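Local coordinates for protein beta-1,4-exocellulase (Thermobifida fusca, PDB 4B4H) that probably hydrolyses cellulose as a secreted cellobiohydrolase of glycoside hydrolase family 6, this chain being its catalytic domain, at residues 67-73 against 121-127; 171-176 against 212-218. All blocks are in the same frame, centred on the assembly; numbering follows the deposited sequence.

Interaction 1. Residues 67-73 against 121-127; sequences VRQSGGD and FADYENL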
ATOM      1  N   VAL A  67     -18.582   8.531  12.474  1.00 10.79           N
ATOM      2  CA  VAL A  67     -19.866   8.250  13.138  1.00 11.28           C
ATOM      3  C   VAL A  67     -20.922   9.244  12.643  1.00 11.78           C
ATOM      4  O   VAL A  67     -22.022   8.853  12.231  1.00 11.33           O
ATOM      5  CB  VAL A  67     -19.719   8.287  14.682  1.00 11.66           C
ATOM      6  CG1 VAL A  67     -21.062   8.399  15.370  1.00 11.65           C
ATOM      7  CG2 VAL A  67     -19.002   7.041  15.168  1.00 10.88           C
ATOM      8  N   ARG A  68     -20.567  10.523  12.646  1.00 12.27           N
ATOM      9  CA  ARG A  68     -21.459  11.558  12.142  1.00 12.93           C
ATOM     10  C   ARG A  68     -21.866  11.302  10.693  1.00 12.74           C
ATOM     11  O   ARG A  68     -23.050  11.376  10.365  1.00 13.67           O
ATOM     12  CB  ARG A  68     -20.811  12.925  12.311  1.00 13.92           C
ATOM     13  CG  ARG A  68     -21.668  14.109  11.886  1.00 15.03           C
ATOM     14  CD  ARG A  68     -20.953  15.418  12.197  1.00 16.27           C
ATOM     15  NE  ARG A  68     -20.978  15.707  13.629  1.00 17.19           N
ATOM     16  CZ  ARG A  68     -19.994  15.435  14.488  1.00 17.19           C
ATOM     17  NH1 ARG A  68     -18.869  14.850  14.075  1.00 16.92           N
ATOM     18  NH2 ARG A  68     -20.146  15.739  15.768  1.00 17.70           N
ATOM     19  N   GLN A  69     -20.900  10.959   9.838  1.00 11.98           N
ATOM     20  CA  GLN A  69     -21.199  10.698   8.423  1.00 11.80           C
ATOM     21  C   GLN A  69     -22.059   9.456   8.190  1.00 11.66           C
ATOM     22  O   GLN A  69     -22.700   9.341   7.146  1.00 11.43           O
ATOM     23  CB  GLN A  69     -19.906  10.563   7.602  1.00 11.76           C
ATOM     24  CG  GLN A  69     -19.088  11.829   7.484  1.00 11.54           C
ATOM     25  CD  GLN A  69     -17.768  11.613   6.760  1.00 11.45           C
ATOM     26  OE1 GLN A  69     -17.574  10.616   6.050  1.00 11.40           O
ATOM     27  NE2 GLN A  69     -16.840  12.527   6.968  1.00 11.60           N
ATOM     28  N   SER A  70     -22.067   8.532   9.157  1.00 11.88           N
ATOM     29  CA  SER A  70     -22.795   7.269   9.040  1.00 11.90           C
ATOM     30  C   SER A  70     -24.309   7.441   9.083  1.00 12.16           C
ATOM     31  O   SER A  70     -25.024   6.738   8.382  1.00 11.47           O
ATOM     32  CB  SER A  70     -22.349   6.280  10.123  1.00 11.96           C
ATOM     33  OG  SER A  70     -22.981   6.522  11.369  1.00 11.97           O
ATOM     34  N   GLY A  71     -24.782   8.372   9.907  1.00 12.76           N
ATOM     35  CA  GLY A  71     -26.222   8.589  10.096  1.00 13.74           C
ATOM     36  C   GLY A  71     -26.969   7.432  10.739  1.00 14.23           C
ATOM     37  O   GLY A  71     -28.194   7.460  10.836  1.00 14.91           O
ATOM     38  N   GLY A  72     -26.241   6.411  11.182  1.00 14.62           N
ATOM     39  CA  GLY A  72     -26.870   5.233  11.764  1.00 14.60           C
ATOM     40  C   GLY A  72     -26.794   3.995  10.885  1.00 14.46           C
ATOM     41  O   GLY A  72     -27.061   2.893  11.360  1.00 14.35           O
ATOM     42  N   ASP A  73     -26.440   4.181   9.611  1.00 14.54           N
ATOM     43  CA  ASP A  73     -26.236   3.074   8.668  1.00 14.16           C
ATOM     44  C   ASP A  73     -24.760   2.659   8.666  1.00 13.26           C
ATOM     45  O   ASP A  73     -23.913   3.438   9.122  1.00 13.17           O
ATOM     46  CB  ASP A  73     -26.640   3.496   7.252  1.00 15.36           C
ATOM     47  CG  ASP A  73     -28.095   3.929   7.157  1.00 16.56           C
ATOM     48  OD1 ASP A  73     -28.991   3.111   7.463  1.00 17.69           O
ATOM     49  OD2 ASP A  73     -28.338   5.095   6.770  1.00 17.64           O
ATOM     50  N   PHE A 121     -15.060   3.039  20.366  1.00 12.93           N
ATOM     51  CA  PHE A 121     -15.963   3.089  19.228  1.00 12.81           C
ATOM     52  C   PHE A 121     -16.685   1.779  18.871  1.00 13.05           C
ATOM     53  O   PHE A 121     -17.599   1.778  18.050  1.00 12.85           O
ATOM     54  CB  PHE A 121     -15.252   3.748  18.038  1.00 12.62           C
ATOM     55  CG  PHE A 121     -15.018   5.228  18.238  1.00 12.38           C
ATOM     56  CD1 PHE A 121     -13.906   5.694  18.946  1.00 12.04           C
ATOM     57  CD2 PHE A 121     -15.946   6.161  17.772  1.00 12.41           C
ATOM     58  CE1 PHE A 121     -13.712   7.054  19.152  1.00 11.83           C
ATOM     59  CE2 PHE A 121     -15.762   7.518  17.985  1.00 11.92           C
ATOM     60  CZ  PHE A 121     -14.638   7.972  18.663  1.00 12.28           C
ATOM     61  N   ALA A 122     -16.307   0.678  19.522  1.00 12.70           N
ATOM     62  CA  ALA A 122     -16.942  -0.618  19.312  1.00 12.98           C
ATOM     63  C   ALA A 122     -18.416  -0.587  19.695  1.00 13.49           C
ATOM     64  O   ALA A 122     -19.200  -1.425  19.237  1.00 13.58           O
ATOM     65  CB  ALA A 122     -16.223  -1.700  20.103  1.00 12.39           C
ATOM     66  N   ASP A 123     -18.774   0.393  20.524  1.00 14.22           N
ATOM     67  CA  ASP A 123     -20.145   0.591  20.986  1.00 15.81           C
ATOM     68  C   ASP A 123     -21.114   0.999  19.872  1.00 16.44           C
ATOM     69  O   ASP A 123     -22.330   0.865  20.021  1.00 16.83           O
ATOM     70  CB  ASP A 123     -20.194   1.586  22.159  1.00 16.50           C
ATOM     71  CG  ASP A 123     -19.840   3.022  21.762  1.00 16.87           C
ATOM     72  OD1 ASP A 123     -19.146   3.253  20.743  1.00 16.93           O
ATOM     73  OD2 ASP A 123     -20.263   3.936  22.504  1.00 18.04           O
ATOM     74  N   TYR A 124     -20.572   1.494  18.765  1.00 16.42           N
ATOM     75  CA  TYR A 124     -21.379   1.808  17.599  1.00 16.74           C
ATOM     76  C   TYR A 124     -21.275   0.698  16.564  1.00 16.61           C
ATOM     77  O   TYR A 124     -20.256   0.569  15.880  1.00 16.16           O
ATOM     78  CB  TYR A 124     -21.009   3.174  17.013  1.00 17.29           C
ATOM     79  CG  TYR A 124     -21.777   3.515  15.753  1.00 17.47           C
ATOM     80  CD1 TYR A 124     -23.136   3.203  15.631  1.00 17.54           C
ATOM     81  CD2 TYR A 124     -21.153   4.160  14.691  1.00 17.04           C
ATOM     82  CE1 TYR A 124     -23.836   3.501  14.477  1.00 17.88           C
ATOM     83  CE2 TYR A 124     -21.849   4.472  13.531  1.00 17.77           C
ATOM     84  CZ  TYR A 124     -23.190   4.145  13.435  1.00 17.59           C
ATOM     85  OH  TYR A 124     -23.890   4.451  12.290  1.00 17.26           O
ATOM     86  N   GLU A 125     -22.349  -0.084  16.450  1.00 16.56           N
ATOM     87  CA  GLU A 125     -22.346  -1.330  15.679  1.00 16.23           C
ATOM     88  C   GLU A 125     -22.098  -1.125  14.190  1.00 15.52           C
ATOM     89  O   GLU A 125     -21.464  -1.953  13.539  1.00 16.42           O
ATOM     90  CB  GLU A 125     -23.661  -2.096  15.873  1.00 16.62           C
ATOM     91  CG  GLU A 125     -23.665  -3.484  15.237  1.00 17.97           C
ATOM     92  CD  GLU A 125     -22.674  -4.426  15.893  1.00 18.68           C
ATOM     93  OE1 GLU A 125     -22.718  -4.561  17.135  1.00 19.00           O
ATOM     94  OE2 GLU A 125     -21.844  -5.029  15.178  1.00 18.36           O
ATOM     95  N   ASN A 126     -22.611  -0.024  13.656  1.00 14.57           N
ATOM     96  CA  ASN A 126     -22.563   0.187  12.218  1.00 13.69           C
ATOM     97  C   ASN A 126     -21.293   0.882  11.719  1.00 12.80           C
ATOM     98  O   ASN A 126     -21.207   1.229  10.548  1.00 13.23           O
ATOM     99  CB  ASN A 126     -23.839   0.905  11.729  1.00 14.38           C
ATOM    100  CG  ASN A 126     -24.983  -0.064  11.416  1.00 14.71           C
ATOM    101  OD1 ASN A 126     -24.758  -1.240  11.114  1.00 14.65           O
ATOM    102  ND2 ASN A 126     -26.216   0.435  11.465  1.00 15.55           N
ATOM    103  N   LEU A 127     -20.313   1.095  12.605  1.00 11.73           N
ATOM    104  CA  LEU A 127     -19.007   1.592  12.180  1.00 11.11           C
ATOM    105  C   LEU A 127     -18.063   0.424  11.934  1.00 10.41           C
ATOM    106  O   LEU A 127     -17.903  -0.443  12.792  1.00 10.55           O
ATOM    107  CB  LEU A 127     -18.394   2.544  13.211  1.00 10.86           C
ATOM    108  CG  LEU A 127     -17.039   3.161  12.848  1.00 11.10           C
ATOM    109  CD1 LEU A 127     -17.145   4.060  11.629  1.00 11.23           C
ATOM    110  CD2 LEU A 127     -16.467   3.895  14.045  1.00 11.20           C
TER
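Y124 puts its phenol end against S70: OH donates to S70 OG over 2.4 Å, a hydrogen bond so short that its exact length is doubtful. The serine oxygen lies at the edge of the tyrosine ring, near its plane. With CG anti to the backbone N (chi1 177°), Y124 is sent out of its own turn toward the end of the helix. Besides accepting from Y124, S70 OG donates to a lone pair of V67 O at 2.7 Å and accepts the N-H of G72 in an ST turn, nearly straight at 170°. Replacing S70 by alanine would probably leave the Y124 hydroxyl without its acceptor and the G72 N-H without the ST-turn bond. The close apolar packing gathers at V67, whose CG2 branch comes within 3.6 Å of Y124 CD2, with F121 and L127 slightly farther off. Toward solvent, at the exposed G72 and D73, the contact thins. There the type I' turn S70-D73, closed by its own backbone bond, is tied to the loop by N126 ND2 to G72 O at 2.6 Å, while D73 forms a salt bridge with K11. The contact ties the C-terminal end of helix 59-70 to the loop joining helix 103-121 to strand 127-133; F121 also packs on L63, and L127 on A66 and on L75 of the adjacent parallel strand 75-81.

Interaction 2. Residues 171-176 against 212-218; sequences LRKLGE and SGSTVDY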
ATOM      1  N   LEU A 171      -2.189  -7.403  15.287  1.00  5.56           N
ATOM      2  CA  LEU A 171      -3.284  -8.260  14.872  1.00  5.62           C
ATOM      3  C   LEU A 171      -4.107  -8.660  16.077  1.00  5.99           C
ATOM      4  O   LEU A 171      -5.325  -8.597  16.040  1.00  6.02           O
ATOM      5  CB  LEU A 171      -2.768  -9.491  14.154  1.00  5.50           C
ATOM      6  CG  LEU A 171      -2.290  -9.188  12.737  1.00  5.39           C
ATOM      7  CD1 LEU A 171      -1.532 -10.397  12.218  1.00  5.36           C
ATOM      8  CD2 LEU A 171      -3.494  -8.895  11.845  1.00  5.49           C
ATOM      9  N   ARG A 172      -3.452  -9.063  17.162  1.00  6.42           N
ATOM     10  CA  ARG A 172      -4.217  -9.474  18.328  1.00  6.61           C
ATOM     11  C   ARG A 172      -4.965  -8.315  18.989  1.00  6.70           C
ATOM     12  O   ARG A 172      -6.139  -8.442  19.348  1.00  7.14           O
ATOM     13  CB  ARG A 172      -3.330 -10.160  19.368  1.00  6.79           C
ATOM     14  CG  ARG A 172      -4.080 -10.420  20.676  1.00  6.97           C
ATOM     15  CD  ARG A 172      -3.414 -11.467  21.563  1.00  7.14           C
ATOM     16  NE  ARG A 172      -2.049 -11.082  21.943  1.00  7.19           N
ATOM     17  CZ  ARG A 172      -1.724 -10.280  22.952  1.00  7.32           C
ATOM     18  NH1 ARG A 172      -2.652  -9.738  23.759  1.00  7.46           N
ATOM     19  NH2 ARG A 172      -0.421 -10.028  23.157  1.00  7.78           N
ATOM     20  N   LYS A 173      -4.265  -7.209  19.212  1.00  6.73           N
ATOM     21  CA  LYS A 173      -4.839  -6.086  19.948  1.00  6.93           C
ATOM     22  C   LYS A 173      -6.009  -5.471  19.202  1.00  6.93           C
ATOM     23  O   LYS A 173      -7.051  -5.165  19.794  1.00  6.66           O
ATOM     24  CB  LYS A 173      -3.771  -5.021  20.238  1.00  7.07           C
ATOM     25  CG  LYS A 173      -2.749  -5.343  21.336  1.00  7.26           C
ATOM     26  CD  LYS A 173      -3.334  -5.706  22.696  1.00  7.77           C
ATOM     27  CE  LYS A 173      -4.016  -4.541  23.400  1.00  8.00           C
ATOM     28  NZ  LYS A 173      -4.344  -4.889  24.812  1.00  9.19           N
ATOM     29  N   LEU A 174      -5.842  -5.292  17.899  1.00  7.10           N
ATOM     30  CA  LEU A 174      -6.884  -4.688  17.093  0.50  7.15           C
ATOM     31  C   LEU A 174      -7.900  -5.761  16.719  1.00  7.29           C
ATOM     32  O   LEU A 174      -9.088  -5.496  16.688  1.00  7.39           O
ATOM     33  CB  LEU A 174      -6.299  -4.003  15.856  0.50  7.03           C
ATOM     34  CG  LEU A 174      -5.202  -2.957  16.099  0.50  6.88           C
ATOM     35  CD1 LEU A 174      -4.886  -2.212  14.809  0.50  6.92           C
ATOM     36  CD2 LEU A 174      -5.580  -1.979  17.209  0.50  6.77           C
ATOM     37  N   GLY A 175      -7.422  -6.980  16.475  1.00  7.44           N
ATOM     38  CA  GLY A 175      -8.315  -8.092  16.109  1.00  7.83           C
ATOM     39  C   GLY A 175      -9.318  -8.499  17.172  1.00  8.25           C
ATOM     40  O   GLY A 175     -10.384  -9.032  16.843  1.00  8.66           O
ATOM     41  N   GLU A 176      -8.988  -8.299  18.444  1.00  8.60           N
ATOM     42  CA  GLU A 176      -9.973  -8.577  19.503  1.00  8.89           C
ATOM     43  C   GLU A 176     -11.214  -7.667  19.376  1.00  9.17           C
ATOM     44  O   GLU A 176     -12.346  -8.103  19.662  1.00  9.42           O
ATOM     45  CB  GLU A 176      -9.332  -8.470  20.888  1.00  9.30           C
ATOM     46  CG  GLU A 176      -8.427  -9.652  21.202  1.00  9.62           C
ATOM     47  CD  GLU A 176      -7.446  -9.388  22.333  1.00  9.72           C
ATOM     48  OE1 GLU A 176      -7.456  -8.284  22.897  1.00 10.25           O
ATOM     49  OE2 GLU A 176      -6.658 -10.299  22.660  1.00 10.00           O
ATOM     50  N   SER A 212       3.028 -13.486  18.847  1.00  8.64           N
ATOM     51  CA  SER A 212       2.551 -12.574  19.906  1.00  8.47           C
ATOM     52  C   SER A 212       1.133 -12.846  20.406  1.00  8.34           C
ATOM     53  O   SER A 212       0.449 -11.923  20.882  1.00  8.59           O
ATOM     54  CB  SER A 212       2.646 -11.116  19.448  1.00  8.55           C
ATOM     55  OG  SER A 212       3.948 -10.801  19.007  1.00  8.45           O
ATOM     56  N   GLY A 213       0.696 -14.092  20.286  1.00  8.62           N
ATOM     57  CA  GLY A 213      -0.637 -14.482  20.740  1.00  8.46           C
ATOM     58  C   GLY A 213      -1.707 -14.434  19.671  1.00  8.54           C
ATOM     59  O   GLY A 213      -2.833 -14.827  19.919  1.00  8.60           O
ATOM     60  N   SER A 214      -1.364 -13.937  18.487  1.00  8.61           N
ATOM     61  CA  SER A 214      -2.315 -13.860  17.375  1.00  8.79           C
ATOM     62  C   SER A 214      -2.644 -15.246  16.782  1.00  9.03           C
ATOM     63  O   SER A 214      -1.914 -16.231  17.008  1.00  9.24           O
ATOM     64  CB  SER A 214      -1.799 -12.895  16.307  1.00  8.60           C
ATOM     65  OG  SER A 214      -2.708 -12.733  15.218  1.00  8.06           O
ATOM     66  N   THR A 215      -3.786 -15.333  16.096  1.00  9.57           N
ATOM     67  CA  THR A 215      -4.123 -16.496  15.266  1.00  9.86           C
ATOM     68  C   THR A 215      -4.581 -15.951  13.924  1.00 10.07           C
ATOM     69  O   THR A 215      -4.800 -14.741  13.794  1.00 10.53           O
ATOM     70  CB  THR A 215      -5.240 -17.401  15.839  1.00  9.89           C
ATOM     71  OG1 THR A 215      -6.505 -16.745  15.711  1.00 10.25           O
ATOM     72  CG2 THR A 215      -4.989 -17.781  17.301  1.00  9.88           C
ATOM     73  N   VAL A 216      -4.717 -16.827  12.930  1.00 10.41           N
ATOM     74  CA  VAL A 216      -5.283 -16.443  11.616  1.00 11.12           C
ATOM     75  C   VAL A 216      -6.681 -15.847  11.742  1.00 11.65           C
ATOM     76  O   VAL A 216      -7.119 -15.101  10.881  1.00 11.64           O
ATOM     77  CB  VAL A 216      -5.271 -17.614  10.594  1.00 11.13           C
ATOM     78  CG1 VAL A 216      -3.847 -18.122  10.373  1.00 11.11           C
ATOM     79  CG2 VAL A 216      -6.221 -18.745  11.012  1.00 11.14           C
ATOM     80  N   ASP A 217      -7.370 -16.167  12.833  1.00 12.30           N
ATOM     81  CA  ASP A 217      -8.701 -15.628  13.110  1.00 12.81           C
ATOM     82  C   ASP A 217      -8.722 -14.113  13.398  1.00 12.15           C
ATOM     83  O   ASP A 217      -9.798 -13.509  13.504  1.00 12.74           O
ATOM     84  CB  ASP A 217      -9.346 -16.436  14.240  1.00 14.69           C
ATOM     85  CG  ASP A 217      -9.766 -17.846  13.786  1.00 15.89           C
ATOM     86  OD1 ASP A 217     -10.482 -17.961  12.774  1.00 16.92           O
ATOM     87  OD2 ASP A 217      -9.390 -18.846  14.432  1.00 17.12           O
ATOM     88  N   TYR A 218      -7.536 -13.500  13.522  1.00 11.14           N
ATOM     89  CA  TYR A 218      -7.432 -12.038  13.630  1.00 10.34           C
ATOM     90  C   TYR A 218      -7.071 -11.357  12.301  1.00  9.72           C
ATOM     91  O   TYR A 218      -6.884 -10.139  12.249  1.00 10.24           O
ATOM     92  CB  TYR A 218      -6.432 -11.635  14.721  1.00 10.77           C
ATOM     93  CG  TYR A 218      -6.795 -12.158  16.086  1.00 11.32           C
ATOM     94  CD1 TYR A 218      -8.079 -11.982  16.619  1.00 11.66           C
ATOM     95  CD2 TYR A 218      -5.856 -12.845  16.839  1.00 11.64           C
ATOM     96  CE1 TYR A 218      -8.395 -12.475  17.873  1.00 11.82           C
ATOM     97  CE2 TYR A 218      -6.161 -13.343  18.091  1.00 12.05           C
ATOM     98  CZ  TYR A 218      -7.429 -13.156  18.605  1.00 12.04           C
ATOM     99  OH  TYR A 218      -7.715 -13.672  19.843  1.00 12.51           O
TER
HETATM  100  O   HOH W   1      -6.393 -13.196  22.184  1.00  9.95           O
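The ring of Y218 leans against the last turn of helix 162-175, with R172 CA over one face, 4.0 Å from Y218 CD2. G175 meets the same ring obliquely, its carbonyl carbon 3.7 Å from Y218 CD1. Chi1 of -59° sets Y218 CG anti to its carbonyl carbon, which lays the ring along the helix backbone and presses Y218 CB to within 3.5 Å of L171 O. Any side chain at position 175 would collide with Y218 CB and with L171 O, so glycine is what allows this close approach. At its far end the phenol reaches E176 through a water, which lies 2.7 Å from Y218 OH and donates to E176 OE2. Helix 162-175 leads into strand 180-185, and residues 212-218 into its parallel neighbour 221-224, so the contact bridges two successive beta-alpha units of the distorted alpha/beta barrel of family 6. R172 runs the other way along the loop. A bend at chi3 (60°) turns its guanidinium side-on to S212 O, which receives both NE (2.8 Å) and NH2 (3.1 Å) and lies within a few degrees of the guanidinium plane. G213 passes so close to R172 NE that a CB there would clash with it. Between the R172 and Y218 contacts, L171 CB sits 3.4 Å from S214 OG, a buried hydroxyl hydrogen-bonded to A209 O. L171 also packs on N182 and I184 of strand 180-185, and N182 ND2 in turn bonds Y218 O.

Overall arrangement
Interactions 1 and 2 occupy comparable places in the barrel: in each, the C-terminal end of a helix meets the loop that enters the strand next to that helix's own following strand. Both are partly buried, but interaction 1 lies nearer the surface, about 26 Å from the chain centre to its own centre against about 21 Å, with two of eight touching residues buried against three. They share no segment. Helix 103-121 leads into the loop of interaction 1 and touches K173, which points away from the loop of interaction 2. Interaction 1 relies on a tyrosine hydroxyl bonded to a helix-end serine and a valine-centred apolar patch, interaction 2 on a tyrosine laid against helix backbone and an arginine gripping one carbonyl.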